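Local coordinates for protein cysteine hydrolase (Staphylococcus aureus, PDB 6KUA) that hydrolyses nicotinamide to nicotinic acid and ammonia, as a nicotinamidase of the isochorismatase-like cysteine hydrolase family, at residues 146-156 with 174-184. Numbering follows the deposited sequence.
Sequences YNLGYKISVPA and FKNSLGAEVEQ
At the edge of the parallel sheet, the C-terminal tail 180-184 runs alongside 151-156 in the same direction. Ile152 O receives Glu181 N at 3.0 Å; Glu181 O in turn accepts Val154 N, also at 3.0 Å. Further along, Val154 O meets no tail N-H at bonding distance, and Val182 CA and CG1 lie against it instead. Glu183 N, too far from Val154 O, donates to a water that also donates to Glu181 O and bonds Ser153 OG; beyond it Ala156 N donates to Glu183 O at 3.1 Å. This is the alpha/beta fold of the isochorismatase family: strand 151-160 pairs with strand 126-132 on its other side, and after helix 164-176 the positive phi of Gly179, first to leave helical conformation, turns the chain into the tail. Phe174, near the end of that helix, meets Val154 CG1 obliquely, 3.9 Å from CE2; past the helix, Ala180 CB meets Ile152 CG2 at 3.7 Å. Tyr146, its ring swung away from its own N by a chi1 of 167°, turns one face to Leu178, whose CD2 lies over it, 4.1 Å from the centroid, in a CH-pi contact. Next to this pair, Tyr107 of a second subunit hydrogen-bonds Ser177 O, and His140 of that subunit packs on Leu178.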
# COMPACT_ATOMS: atom_id res chain seq x y z
N TYR A 146 12.13 2.60 -4.67
CA TYR A 146 12.86 3.37 -3.68
C TYR A 146 12.13 3.38 -2.35
O TYR A 146 12.69 2.99 -1.32
CB TYR A 146 13.09 4.79 -4.21
CG TYR A 146 13.56 5.75 -3.17
CD1 TYR A 146 14.90 5.81 -2.78
CD2 TYR A 146 12.66 6.61 -2.55
CE1 TYR A 146 15.33 6.70 -1.80
CE2 TYR A 146 13.08 7.50 -1.57
CZ TYR A 146 14.41 7.54 -1.21
OH TYR A 146 14.79 8.44 -0.23
N ASN A 147 10.85 3.78 -2.35
CA ASN A 147 10.09 3.80 -1.10
C ASN A 147 10.05 2.44 -0.43
O ASN A 147 10.09 2.34 0.80
CB ASN A 147 8.66 4.30 -1.34
CG ASN A 147 8.60 5.77 -1.72
OD1 ASN A 147 9.57 6.50 -1.54
ND2 ASN A 147 7.46 6.21 -2.25
N LEU A 148 9.94 1.37 -1.21
CA LEU A 148 9.87 0.04 -0.64
C LEU A 148 11.25 -0.47 -0.18
O LEU A 148 11.35 -1.60 0.32
CB LEU A 148 9.22 -0.91 -1.64
CG LEU A 148 7.73 -0.62 -1.93
CD1 LEU A 148 7.29 -1.23 -3.23
CD2 LEU A 148 6.82 -1.12 -0.79
N GLY A 149 12.30 0.32 -0.32
CA GLY A 149 13.58 -0.04 0.25
C GLY A 149 14.44 -0.95 -0.60
O GLY A 149 15.34 -1.59 -0.07
N TYR A 150 14.17 -1.04 -1.90
CA TYR A 150 15.03 -1.78 -2.81
C TYR A 150 16.23 -0.94 -3.20
O TYR A 150 16.13 0.27 -3.38
CB TYR A 150 14.27 -2.17 -4.07
CG TYR A 150 13.25 -3.21 -3.81
CD1 TYR A 150 13.60 -4.55 -3.77
CD2 TYR A 150 11.92 -2.86 -3.57
CE1 TYR A 150 12.67 -5.51 -3.50
CE2 TYR A 150 10.97 -3.82 -3.32
CZ TYR A 150 11.35 -5.15 -3.29
OH TYR A 150 10.41 -6.12 -3.03
N LYS A 151 17.38 -1.61 -3.36
CA LYS A 151 18.49 -0.99 -4.06
C LYS A 151 18.18 -0.99 -5.55
O LYS A 151 17.56 -1.93 -6.06
CB LYS A 151 19.80 -1.75 -3.79
CG LYS A 151 20.03 -2.13 -2.32
CD LYS A 151 21.31 -2.98 -2.13
CE LYS A 151 21.55 -3.32 -0.65
NZ LYS A 151 22.74 -4.24 -0.43
N ILE A 152 18.57 0.07 -6.24
CA ILE A 152 18.05 0.36 -7.57
C ILE A 152 19.20 0.59 -8.55
O ILE A 152 20.13 1.35 -8.25
CB ILE A 152 17.15 1.61 -7.57
CG1 ILE A 152 15.93 1.38 -6.67
CG2 ILE A 152 16.74 1.95 -8.98
CD1 ILE A 152 15.12 2.65 -6.45
N SER A 153 19.09 0.01 -9.74
CA SER A 153 20.00 0.29 -10.83
C SER A 153 19.20 0.62 -12.07
O SER A 153 18.31 -0.14 -12.47
CB SER A 153 20.94 -0.91 -11.08
OG SER A 153 21.93 -0.57 -12.04
N VAL A 154 19.48 1.78 -12.67
CA VAL A 154 18.85 2.11 -13.95
C VAL A 154 19.95 2.47 -14.94
O VAL A 154 20.40 3.63 -14.99
CB VAL A 154 17.84 3.26 -13.82
CG1 VAL A 154 17.12 3.45 -15.15
CG2 VAL A 154 16.83 2.96 -12.71
N PRO A 155 20.40 1.52 -15.76
CA PRO A 155 21.47 1.81 -16.72
C PRO A 155 20.96 2.73 -17.81
O PRO A 155 19.91 2.48 -18.40
CB PRO A 155 21.85 0.43 -17.27
CG PRO A 155 20.63 -0.39 -17.08
CD PRO A 155 20.00 0.11 -15.79
N ALA A 156 21.70 3.81 -18.07
CA ALA A 156 21.23 4.78 -19.05
C ALA A 156 21.11 4.18 -20.44
O ALA A 156 20.33 4.68 -21.26
CB ALA A 156 22.17 5.99 -19.08
N PHE A 174 17.13 9.74 -10.53
CA PHE A 174 17.44 8.41 -10.01
C PHE A 174 18.73 8.43 -9.20
O PHE A 174 18.81 7.82 -8.13
CB PHE A 174 17.56 7.38 -11.15
CG PHE A 174 16.36 7.27 -12.04
CD1 PHE A 174 15.08 7.49 -11.55
CD2 PHE A 174 16.52 6.92 -13.38
CE1 PHE A 174 13.96 7.36 -12.40
CE2 PHE A 174 15.42 6.82 -14.24
CZ PHE A 174 14.13 7.04 -13.75
N LYS A 175 19.74 9.15 -9.69
CA LYS A 175 21.04 9.18 -9.03
C LYS A 175 21.00 10.02 -7.76
O LYS A 175 21.43 9.57 -6.70
CB LYS A 175 22.08 9.71 -10.02
CG LYS A 175 23.55 9.71 -9.54
CD LYS A 175 24.48 10.16 -10.68
CE LYS A 175 25.71 10.92 -10.17
NZ LYS A 175 25.39 12.35 -9.82
N ASN A 176 20.44 11.24 -7.84
CA ASN A 176 20.60 12.21 -6.76
C ASN A 176 19.52 12.11 -5.68
O ASN A 176 19.80 12.41 -4.52
CB ASN A 176 20.63 13.64 -7.34
CG ASN A 176 21.69 13.81 -8.45
OD1 ASN A 176 22.79 13.30 -8.32
ND2 ASN A 176 21.35 14.50 -9.52
N SER A 177 18.30 11.72 -6.03
CA SER A 177 17.24 11.56 -5.03
C SER A 177 16.98 10.12 -4.62
O SER A 177 16.59 9.88 -3.47
CB SER A 177 15.93 12.17 -5.53
OG SER A 177 16.10 13.55 -5.79
N LEU A 178 17.14 9.15 -5.53
CA LEU A 178 16.80 7.77 -5.22
C LEU A 178 18.01 6.92 -4.87
O LEU A 178 17.85 5.72 -4.61
CB LEU A 178 16.03 7.12 -6.38
CG LEU A 178 14.82 7.89 -6.93
CD1 LEU A 178 13.96 6.97 -7.78
CD2 LEU A 178 14.00 8.51 -5.81
N GLY A 179 19.21 7.49 -4.84
CA GLY A 179 20.40 6.73 -4.50
C GLY A 179 20.64 5.56 -5.42
O GLY A 179 21.11 4.51 -4.98
N ALA A 180 20.32 5.70 -6.70
CA ALA A 180 20.39 4.60 -7.64
C ALA A 180 21.72 4.63 -8.38
O ALA A 180 22.25 5.70 -8.69
CB ALA A 180 19.24 4.64 -8.65
N GLU A 181 22.26 3.45 -8.65
CA GLU A 181 23.37 3.33 -9.57
C GLU A 181 22.88 3.57 -11.00
O GLU A 181 22.00 2.86 -11.50
CB GLU A 181 24.02 1.95 -9.44
CG GLU A 181 25.06 1.64 -10.50
CD GLU A 181 25.45 0.16 -10.53
OE1 GLU A 181 26.23 -0.23 -11.42
OE2 GLU A 181 24.96 -0.60 -9.67
N VAL A 182 23.40 4.60 -11.65
CA VAL A 182 23.03 4.94 -13.02
C VAL A 182 24.33 4.95 -13.82
O VAL A 182 25.07 5.95 -13.81
CB VAL A 182 22.29 6.28 -13.11
CG1 VAL A 182 21.93 6.62 -14.56
CG2 VAL A 182 21.00 6.23 -12.27
N GLU A 183 24.63 3.85 -14.50
CA GLU A 183 25.88 3.72 -15.24
C GLU A 183 25.71 4.24 -16.67
O GLU A 183 24.75 3.89 -17.35
CB GLU A 183 26.35 2.26 -15.26
CG GLU A 183 27.83 2.08 -14.98
CD GLU A 183 28.39 0.82 -15.63
OE1 GLU A 183 27.59 -0.06 -16.02
OE2 GLU A 183 29.64 0.72 -15.75
N GLN A 184 26.65 5.08 -17.11
CA GLN A 184 26.59 5.67 -18.45
C GLN A 184 27.21 4.75 -19.51
O GLN A 184 28.24 4.11 -19.27
CB GLN A 184 27.28 7.03 -18.49
CG GLN A 184 26.54 8.15 -17.75
CD GLN A 184 25.21 8.51 -18.41
OE1 GLN A 184 25.08 8.49 -19.64
NE2 GLN A 184 24.21 8.84 -17.59
O HOH W 1 23.29 1.23 -13.65